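Local structure of MucR Phosphodiesterase (Pseudomonas aeruginosa, 5M1T) at residues 240-245 with 252-257; 214-217 with 222-225; 109-114 with 119-124. The protein is a phosphodiesterase built on an EAL domain, modelled here with two magnesium ions and the ligand C2E in its pocket. All blocks are in the same frame, centred on the assembly; numbering follows the deposited sequence.

Contact 1 of 3, residues 240-245 with 252-257. With MG (magnesium ion), chain E; C2E (9,9'-[(2R,3R,3aS,5S,7aR,9R,10R,10aS,12S,14aR)-3,5,10,12-tetrahydroxy-5,12-dioxidooctahydro-2H,7H-difuro[3,2-d:3',2'-j][1,3,7,9,2,8]tetraoxadiphosphacyclododecine-2,9-diyl]bis(2-amino-1,9-dihydro-6H-purin-6-one)), chain C.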
# COMPACT_ATOMS: atom_id res chain seq x y z
N ILE A 240 13.05 -3.01 22.76
CA ILE A 240 13.79 -1.89 22.18
C ILE A 240 15.16 -2.32 21.58
O ILE A 240 15.96 -2.98 22.25
CB ILE A 240 14.01 -0.80 23.24
CG1 ILE A 240 12.68 -0.31 23.76
CG2 ILE A 240 14.80 0.36 22.67
CD1 ILE A 240 11.78 0.23 22.67
N VAL A 241 15.40 -1.94 20.33
CA VAL A 241 16.67 -2.18 19.70
C VAL A 241 17.37 -0.85 19.53
O VAL A 241 16.80 0.11 18.94
CB VAL A 241 16.50 -2.82 18.30
CG1 VAL A 241 17.86 -3.16 17.70
CG2 VAL A 241 15.66 -4.08 18.36
N ALA A 242 18.61 -0.76 20.01
CA ALA A 242 19.41 0.42 19.73
C ALA A 242 20.24 0.12 18.50
O ALA A 242 20.91 -0.90 18.44
CB ALA A 242 20.31 0.79 20.88
N GLU A 243 20.21 1.03 17.55
CA GLU A 243 20.87 0.85 16.25
C GLU A 243 21.97 1.90 16.08
O GLU A 243 21.85 3.00 16.56
CB GLU A 243 19.78 0.89 15.16
CG GLU A 243 20.22 1.25 13.78
CD GLU A 243 19.02 1.50 12.86
OE1 GLU A 243 18.78 2.70 12.47
OE2 GLU A 243 18.32 0.50 12.58
N GLY A 244 23.08 1.54 15.44
CA GLY A 244 24.18 2.46 15.22
C GLY A 244 25.21 2.48 16.35
O GLY A 244 25.92 3.47 16.51
N VAL A 245 25.30 1.41 17.12
CA VAL A 245 26.22 1.38 18.25
C VAL A 245 27.63 1.21 17.72
O VAL A 245 27.97 0.14 17.18
CB VAL A 245 25.87 0.22 19.22
CG1 VAL A 245 26.83 0.15 20.41
CG2 VAL A 245 24.43 0.40 19.72
N GLU A 252 27.72 0.68 26.75
CA GLU A 252 27.54 0.70 28.21
C GLU A 252 26.32 1.52 28.60
O GLU A 252 25.53 1.08 29.41
CB GLU A 252 28.78 1.25 28.92
CG GLU A 252 28.73 1.16 30.45
CD GLU A 252 27.95 2.31 31.12
OE1 GLU A 252 27.89 3.45 30.59
OE2 GLU A 252 27.37 2.09 32.22
N PHE A 253 26.18 2.70 28.02
CA PHE A 253 25.08 3.57 28.38
C PHE A 253 23.74 2.97 27.95
O PHE A 253 22.76 2.94 28.69
CB PHE A 253 25.31 4.96 27.74
CG PHE A 253 24.10 5.80 27.70
CD1 PHE A 253 23.63 6.39 28.84
CD2 PHE A 253 23.40 5.95 26.52
CE1 PHE A 253 22.48 7.16 28.80
CE2 PHE A 253 22.25 6.72 26.48
CZ PHE A 253 21.80 7.33 27.62
N LEU A 254 23.71 2.45 26.74
CA LEU A 254 22.46 1.87 26.23
C LEU A 254 22.06 0.66 27.03
O LEU A 254 20.89 0.40 27.25
CB LEU A 254 22.61 1.54 24.75
CG LEU A 254 22.74 2.80 23.91
CD1 LEU A 254 23.30 2.48 22.54
CD2 LEU A 254 21.41 3.53 23.78
N THR A 255 23.07 -0.10 27.47
CA THR A 255 22.80 -1.28 28.28
C THR A 255 22.21 -0.87 29.64
O THR A 255 21.19 -1.43 30.09
CB THR A 255 24.07 -2.15 28.41
OG1 THR A 255 24.39 -2.68 27.10
CG2 THR A 255 23.87 -3.32 29.40
N ARG A 256 22.82 0.12 30.28
CA ARG A 256 22.36 0.60 31.57
C ARG A 256 20.95 1.15 31.50
O ARG A 256 20.19 1.02 32.46
CB ARG A 256 23.32 1.65 32.14
CG ARG A 256 22.90 2.13 33.52
CD ARG A 256 23.99 2.88 34.27
NE ARG A 256 24.90 3.65 33.41
CZ ARG A 256 24.72 4.91 33.02
NH1 ARG A 256 23.63 5.61 33.33
NH2 ARG A 256 25.65 5.48 32.25
N LEU A 257 20.58 1.75 30.36
CA LEU A 257 19.22 2.24 30.17
C LEU A 257 18.21 1.11 30.13
O LEU A 257 17.05 1.29 30.44
CB LEU A 257 19.09 3.00 28.85
CG LEU A 257 19.59 4.43 28.74
CD1 LEU A 257 18.92 5.04 27.51
CD2 LEU A 257 19.29 5.22 30.00
MG MG E . 16.69 1.95 11.35
P1 C2E C . 17.95 1.04 8.15
O2P C2E C . 16.74 0.16 8.09
O1P C2E C . 17.96 2.06 9.28
O5' C2E C . 19.22 0.09 8.27
C5' C2E C . 20.28 0.39 9.16
C4' C2E C . 21.36 1.18 8.47
O4' C2E C . 22.30 1.62 9.47
C3' C2E C . 22.15 0.36 7.47
O3' C2E C . 22.58 1.21 6.41
C2' C2E C . 23.36 -0.11 8.25
O2' C2E C . 24.49 -0.40 7.43
C1' C2E C . 23.59 1.13 9.11
N9 C2E C . 24.36 0.87 10.33
C8 C2E C . 24.22 -0.17 11.17
N7 C2E C . 25.09 -0.06 12.19
C5 C2E C . 25.78 1.08 12.02
C6 C2E C . 26.84 1.79 12.73
O6 C2E C . 27.30 1.32 13.80
N1 C2E C . 27.29 2.94 12.20
C2 C2E C . 26.79 3.44 11.05
N2 C2E C . 27.28 4.60 10.55
N3 C2E C . 25.81 2.85 10.35
C4 C2E C . 25.29 1.68 10.78
P11 C2E C . 22.42 0.76 4.88
O21 C2E C . 22.79 -0.71 4.76
O11 C2E C . 23.33 1.59 4.03
O5A C2E C . 20.88 0.95 4.50
C5A C2E C . 20.31 2.26 4.59
C4A C2E C . 18.80 2.17 4.50
O4A C2E C . 18.40 1.54 3.29
C3A C2E C . 18.21 1.28 5.57
O3A C2E C . 18.08 1.93 6.82
C2A C2E C . 16.87 0.91 4.97
O2A C2E C . 15.92 1.94 5.14
C1A C2E C . 17.19 0.80 3.50
N91 C2E C . 17.35 -0.62 3.10
C81 C2E C . 18.43 -1.42 3.19
N71 C2E C . 18.17 -2.65 2.69
C51 C2E C . 16.89 -2.64 2.27
C61 C2E C . 15.96 -3.59 1.65
O61 C2E C . 16.33 -4.76 1.40
N11 C2E C . 14.71 -3.17 1.38
C21 C2E C . 14.31 -1.92 1.66
N21 C2E C . 13.05 -1.55 1.37
N31 C2E C . 15.10 -0.98 2.23
C41 C2E C . 16.36 -1.31 2.55
O HOH W 1 17.54 3.98 11.16

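Contact 2 of 3, residues 214-217 with 222-225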
# COMPACT_ATOMS: atom_id res chain seq x y z
N ASN A 214 24.25 8.34 17.52
CA ASN A 214 25.44 9.02 17.06
C ASN A 214 25.61 10.42 17.66
O ASN A 214 26.73 10.88 17.82
CB ASN A 214 25.35 9.17 15.55
CG ASN A 214 26.65 9.62 14.92
OD1 ASN A 214 27.75 9.12 15.26
ND2 ASN A 214 26.54 10.54 13.98
N GLU A 215 24.50 11.10 17.95
CA GLU A 215 24.59 12.45 18.48
C GLU A 215 24.73 12.51 20.02
O GLU A 215 24.84 13.60 20.56
CB GLU A 215 23.37 13.28 18.04
CG GLU A 215 23.30 13.58 16.53
CD GLU A 215 24.26 14.67 16.07
OE1 GLU A 215 24.69 14.67 14.88
OE2 GLU A 215 24.57 15.54 16.91
N LEU A 216 24.72 11.37 20.71
CA LEU A 216 24.63 11.40 22.19
C LEU A 216 25.77 12.21 22.81
O LEU A 216 25.54 13.00 23.68
CB LEU A 216 24.61 9.98 22.77
CG LEU A 216 23.34 9.15 22.60
CD1 LEU A 216 23.63 7.67 22.77
CD2 LEU A 216 22.24 9.59 23.56
N ALA A 217 26.98 12.06 22.31
CA ALA A 217 28.12 12.83 22.80
C ALA A 217 28.12 14.29 22.38
O ALA A 217 29.02 15.01 22.76
CB ALA A 217 29.43 12.19 22.34
N ASP A 222 19.59 14.52 23.16
CA ASP A 222 19.49 13.18 22.58
C ASP A 222 19.39 12.09 23.62
O ASP A 222 18.68 11.13 23.42
CB ASP A 222 20.64 12.84 21.61
CG ASP A 222 20.29 13.11 20.14
OD1 ASP A 222 19.09 13.22 19.79
OD2 ASP A 222 21.22 13.22 19.31
N ALA A 223 20.12 12.21 24.73
CA ALA A 223 20.07 11.20 25.77
C ALA A 223 18.67 11.10 26.39
O ALA A 223 18.23 9.99 26.75
CB ALA A 223 21.11 11.52 26.85
N ALA A 224 18.00 12.24 26.55
CA ALA A 224 16.65 12.24 27.07
C ALA A 224 15.71 11.55 26.08
O ALA A 224 14.84 10.75 26.47
CB ALA A 224 16.18 13.66 27.40
N ILE A 225 15.90 11.82 24.80
CA ILE A 225 15.03 11.27 23.77
C ILE A 225 15.19 9.75 23.75
O ILE A 225 14.20 9.01 23.73
CB ILE A 225 15.34 11.85 22.38
CG1 ILE A 225 15.07 13.35 22.37
CG2 ILE A 225 14.57 11.11 21.28
CD1 ILE A 225 15.60 14.05 21.12

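Contact 3 of 3, residues 109-114 with 119-124. With MG (magnesium ion), chain D; C2E (9,9'-[(2R,3R,3aS,5S,7aR,9R,10R,10aS,12S,14aR)-3,5,10,12-tetrahydroxy-5,12-dioxidooctahydro-2H,7H-difuro[3,2-d:3',2'-j][1,3,7,9,2,8]tetraoxadiphosphacyclododecine-2,9-diyl]bis(2-amino-1,9-dihydro-6H-purin-6-one)), chain C.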
# COMPACT_ATOMS: atom_id res chain seq x y z
N ARG A 109 15.97 -20.22 6.54
CA ARG A 109 15.75 -21.65 6.47
C ARG A 109 17.07 -22.42 6.60
O ARG A 109 17.18 -23.31 7.42
CB ARG A 109 15.04 -22.00 5.17
CG ARG A 109 14.63 -23.46 5.01
CD ARG A 109 13.49 -23.88 5.93
NE ARG A 109 13.98 -24.53 7.14
CZ ARG A 109 13.34 -24.57 8.31
NH1 ARG A 109 12.17 -23.96 8.47
NH2 ARG A 109 13.88 -25.21 9.35
N LEU A 110 18.04 -22.08 5.77
CA LEU A 110 19.36 -22.70 5.79
C LEU A 110 20.01 -22.65 7.20
O LEU A 110 20.49 -23.66 7.75
CB LEU A 110 20.24 -22.02 4.74
CG LEU A 110 21.63 -22.56 4.43
CD1 LEU A 110 21.59 -24.05 4.16
CD2 LEU A 110 22.21 -21.93 3.17
N TRP A 111 19.98 -21.47 7.79
CA TRP A 111 20.47 -21.29 9.15
C TRP A 111 19.73 -22.11 10.17
O TRP A 111 20.36 -22.64 11.08
CB TRP A 111 20.39 -19.82 9.56
CG TRP A 111 21.44 -18.97 8.94
CD1 TRP A 111 22.68 -19.37 8.54
CD2 TRP A 111 21.36 -17.56 8.67
NE1 TRP A 111 23.37 -18.30 8.04
CE2 TRP A 111 22.58 -17.18 8.10
CE3 TRP A 111 20.36 -16.59 8.84
CZ2 TRP A 111 22.86 -15.86 7.71
CZ3 TRP A 111 20.62 -15.29 8.47
CH2 TRP A 111 21.87 -14.94 7.90
N LEU A 112 18.40 -22.15 10.09
CA LEU A 112 17.62 -22.96 11.02
C LEU A 112 18.01 -24.45 10.90
O LEU A 112 18.13 -25.17 11.89
CB LEU A 112 16.12 -22.80 10.79
CG LEU A 112 15.47 -21.51 11.27
CD1 LEU A 112 14.08 -21.40 10.68
CD2 LEU A 112 15.40 -21.45 12.77
N ASP A 113 18.22 -24.89 9.67
CA ASP A 113 18.59 -26.28 9.42
C ASP A 113 20.04 -26.53 9.85
O ASP A 113 20.46 -27.65 9.97
CB ASP A 113 18.38 -26.61 7.94
CG ASP A 113 16.88 -26.56 7.51
OD1 ASP A 113 15.98 -26.98 8.32
OD2 ASP A 113 16.59 -26.11 6.36
N GLY A 114 20.82 -25.46 10.02
CA GLY A 114 22.19 -25.55 10.51
C GLY A 114 22.23 -25.40 12.03
O GLY A 114 23.29 -25.40 12.65
N TRP A 119 17.57 -17.54 16.03
CA TRP A 119 17.74 -16.40 15.13
C TRP A 119 16.47 -16.10 14.36
O TRP A 119 15.77 -16.98 13.94
CB TRP A 119 18.84 -16.61 14.12
CG TRP A 119 20.22 -16.67 14.68
CD1 TRP A 119 20.57 -16.62 15.97
CD2 TRP A 119 21.43 -16.88 13.94
NE1 TRP A 119 21.91 -16.74 16.11
CE2 TRP A 119 22.47 -16.90 14.87
CE3 TRP A 119 21.73 -17.08 12.58
CZ2 TRP A 119 23.79 -17.09 14.51
CZ3 TRP A 119 23.04 -17.25 12.21
CH2 TRP A 119 24.07 -17.27 13.18
N ASN A 120 16.21 -14.82 14.19
CA ASN A 120 15.22 -14.31 13.28
C ASN A 120 15.86 -13.45 12.20
O ASN A 120 17.01 -13.03 12.32
CB ASN A 120 14.20 -13.49 14.06
CG ASN A 120 13.44 -14.34 15.05
OD1 ASN A 120 13.15 -15.54 14.78
ND2 ASN A 120 13.10 -13.75 16.21
N ILE A 121 15.12 -13.18 11.12
CA ILE A 121 15.63 -12.29 10.12
C ILE A 121 14.67 -11.13 9.88
O ILE A 121 13.47 -11.33 9.72
CB ILE A 121 15.98 -12.98 8.79
CG1 ILE A 121 16.67 -11.98 7.83
CG2 ILE A 121 14.74 -13.54 8.09
CD1 ILE A 121 17.64 -12.65 6.90
N ALA A 122 15.24 -9.94 9.84
CA ALA A 122 14.46 -8.73 9.66
C ALA A 122 14.65 -8.15 8.25
O ALA A 122 15.76 -7.97 7.79
CB ALA A 122 14.88 -7.70 10.70
N VAL A 123 13.55 -7.87 7.58
CA VAL A 123 13.58 -7.34 6.21
C VAL A 123 12.89 -5.97 6.17
O VAL A 123 11.82 -5.79 6.73
CB VAL A 123 12.86 -8.29 5.22
CG1 VAL A 123 12.70 -7.64 3.84
CG2 VAL A 123 13.61 -9.61 5.13
N ASN A 124 13.51 -5.01 5.52
CA ASN A 124 12.94 -3.68 5.46
C ASN A 124 11.85 -3.54 4.41
O ASN A 124 11.99 -4.10 3.31
CB ASN A 124 14.04 -2.68 5.17
CG ASN A 124 14.97 -2.52 6.36
OD1 ASN A 124 14.60 -1.94 7.38
ND2 ASN A 124 16.17 -3.05 6.25
MG MG D . 15.75 -1.31 9.19
P1 C2E C . 17.95 1.04 8.15
O2P C2E C . 16.74 0.16 8.09
O1P C2E C . 17.96 2.06 9.28
O5' C2E C . 19.22 0.09 8.27
C5' C2E C . 20.28 0.39 9.16
C4' C2E C . 21.36 1.18 8.47
O4' C2E C . 22.30 1.62 9.47
C3' C2E C . 22.15 0.36 7.47
O3' C2E C . 22.58 1.21 6.41
C2' C2E C . 23.36 -0.11 8.25
O2' C2E C . 24.49 -0.40 7.43
C1' C2E C . 23.59 1.13 9.11
N9 C2E C . 24.36 0.87 10.33
C8 C2E C . 24.22 -0.17 11.17
N7 C2E C . 25.09 -0.06 12.19
C5 C2E C . 25.78 1.08 12.02
C6 C2E C . 26.84 1.79 12.73
O6 C2E C . 27.30 1.32 13.80
N1 C2E C . 27.29 2.94 12.20
C2 C2E C . 26.79 3.44 11.05
N2 C2E C . 27.28 4.60 10.55
N3 C2E C . 25.81 2.85 10.35
C4 C2E C . 25.29 1.68 10.78
P11 C2E C . 22.42 0.76 4.88
O21 C2E C . 22.79 -0.71 4.76
O11 C2E C . 23.33 1.59 4.03
O5A C2E C . 20.88 0.95 4.50
C5A C2E C . 20.31 2.26 4.59
C4A C2E C . 18.80 2.17 4.50
O4A C2E C . 18.40 1.54 3.29
C3A C2E C . 18.21 1.28 5.57
O3A C2E C . 18.08 1.93 6.82
C2A C2E C . 16.87 0.91 4.97
O2A C2E C . 15.92 1.94 5.14
C1A C2E C . 17.19 0.80 3.50
N91 C2E C . 17.35 -0.62 3.10
C81 C2E C . 18.43 -1.42 3.19
N71 C2E C . 18.17 -2.65 2.69
C51 C2E C . 16.89 -2.64 2.27
C61 C2E C . 15.96 -3.59 1.65
O61 C2E C . 16.33 -4.76 1.40
N11 C2E C . 14.71 -3.17 1.38
C21 C2E C . 14.31 -1.92 1.66
N21 C2E C . 13.05 -1.55 1.37
N31 C2E C . 15.10 -0.98 2.23
C41 C2E C . 16.36 -1.31 2.55
O HOH W 2 17.25 -0.98 10.71

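Contact 1 of 3, residues 240-245 with 252-257
L254 reaches from the helix toward A242 and V245 and lays its CD1 methyl over two small apolar groups at once. L254 CD1 stands 3.7 Å from V245 CG2 and 3.8 Å from A242 CB, while the other branch of the leucine fork, CD2, keeps 4.1 Å from A242 CB. V245 and L254 run past each other in opposite directions; with V245 CG1 anti to the backbone N (chi1 179°), it is CG2 that faces the leucine. The pairing joins strand 239-243 to helix 248-257 within a beta-alpha-beta unit of the EAL domain, a TIM-barrel-like fold, and L262 of the next strand touches both A242 and L254. V226 of helix 220-236 also packs against L254.

E243, next along the strand, turns the other way, into the ligand pocket. Its extended chain brings both carboxylate oxygens to one magnesium, E243 OE1 and OE2 each 2.5 Å from the ion, and D186 and D187 bind the same metal. C2E adds O1P, 2.4 Å from that magnesium. On the outer side of the helix, R256 NE gives E252 OE2 a nearly straight hydrogen bond, 3.2 Å long, as part of a salt bridge one turn apart along 252-257.

Contact 2 of 3, residues 214-217 with 222-225
The backbone comes off the end of helix 210-214, turns through 214-217 and returns as the helix that carries 222-225, bringing the CA atoms of L216 and D222 to 5.5 Å from each other. No hydrogen bond joins the two segments; the sound contact between them is apolar. L216 makes this apolar part: its CB does not aim at the helix, yet its CD2 branch swings over to lie along the D222-A223 backbone. With CG anti to the carbonyl carbon (chi1 -73°), the fork extends toward the helix, and L216 CD2 settles 3.5 Å from A223 CA, a tight carbon-carbon approach. The same methyl, L216 CD2, is 4.0 Å from A223 CB and 4.1 Å from D222 CB, so one branch spans two consecutive helix residues. E215 starts out toward the helix as well, but its chain bends at chi2 and carries its carboxylate away; how the D222 carboxylate is placed against E215 is doubtful in the model. The contact thus closes the turn between helices 210-214 and 220-236 in the EAL domain, where D222 and I225 touch F212 of helix 210-214 and A223 O accepts a hydrogen bond from S227 OG further along helix 220-236, the helix that leads on to strand 239-243.

Contact 3 of 3, residues 109-114 with 119-124
Two tryptophans meet at about a right angle here: W119 drives the edge of its six-membered ring into the face of W111, a T-shaped stack with the ring planes at 82°. The pair fastens the C-terminal end of helix 93-113 to the segment leading into strand 120-124, within the TIM-barrel-like fold of the EAL domain. The centroid of the W119 six-membered ring lies 5.2 Å from that of the W111 five-membered ring. W119 CZ3 leads the approach, coming to 3.9 Å from W111 CD2 over the fused side of the indole, and CE3 beside it follows. A chi1 of -75° puts W111 CG beside the backbone N and turns the indole toward W119. Further along the strand, I121 adds a looser apolar touch, its CD1 4.3 Å from W111 CZ3 and oblique to that ring. V64 of strand 61-72 packs on both W111 and I121, while Y50 makes another edge-to-face pair with W111 and H116 stacks on W119.

On the helix, R109 grips D113 side-on with two nitrogens, NE to OD2 and NH2 to OD1, both meeting the carboxylate from above its plane; E149 also forms a salt bridge with R109. At the far end of the strand the arrangement reaches the pocket: N124, E65, E156 and D186 bind one magnesium, to which C2E lends O2P. N124 OD1 is 2.2 Å from the ion and 3.1 Å from C2E O2P.

How the contacts relate
From the N terminus, contact 3 comes first: it closes the short loop between helix 93-113 and strand 120-124. Contact 2 follows, closing the turn between helix 210-214 and helix 220-236, and contact 1 then bridges the connection from strand 239-243 to helix 248-257. The three lie in series, with no nesting or crossing. Contacts 1 and 2 are neighbours, their centres 11 Å apart, and F253 CE2 touches L216 CD1 at 4.1 Å. Contact 3 lies on the opposite side of the chain's centre from contact 2. Contacts 1 and 3 share the sheet, and each strand supplies a residue that binds a magnesium ion which C2E also binds, a different ion in each contact.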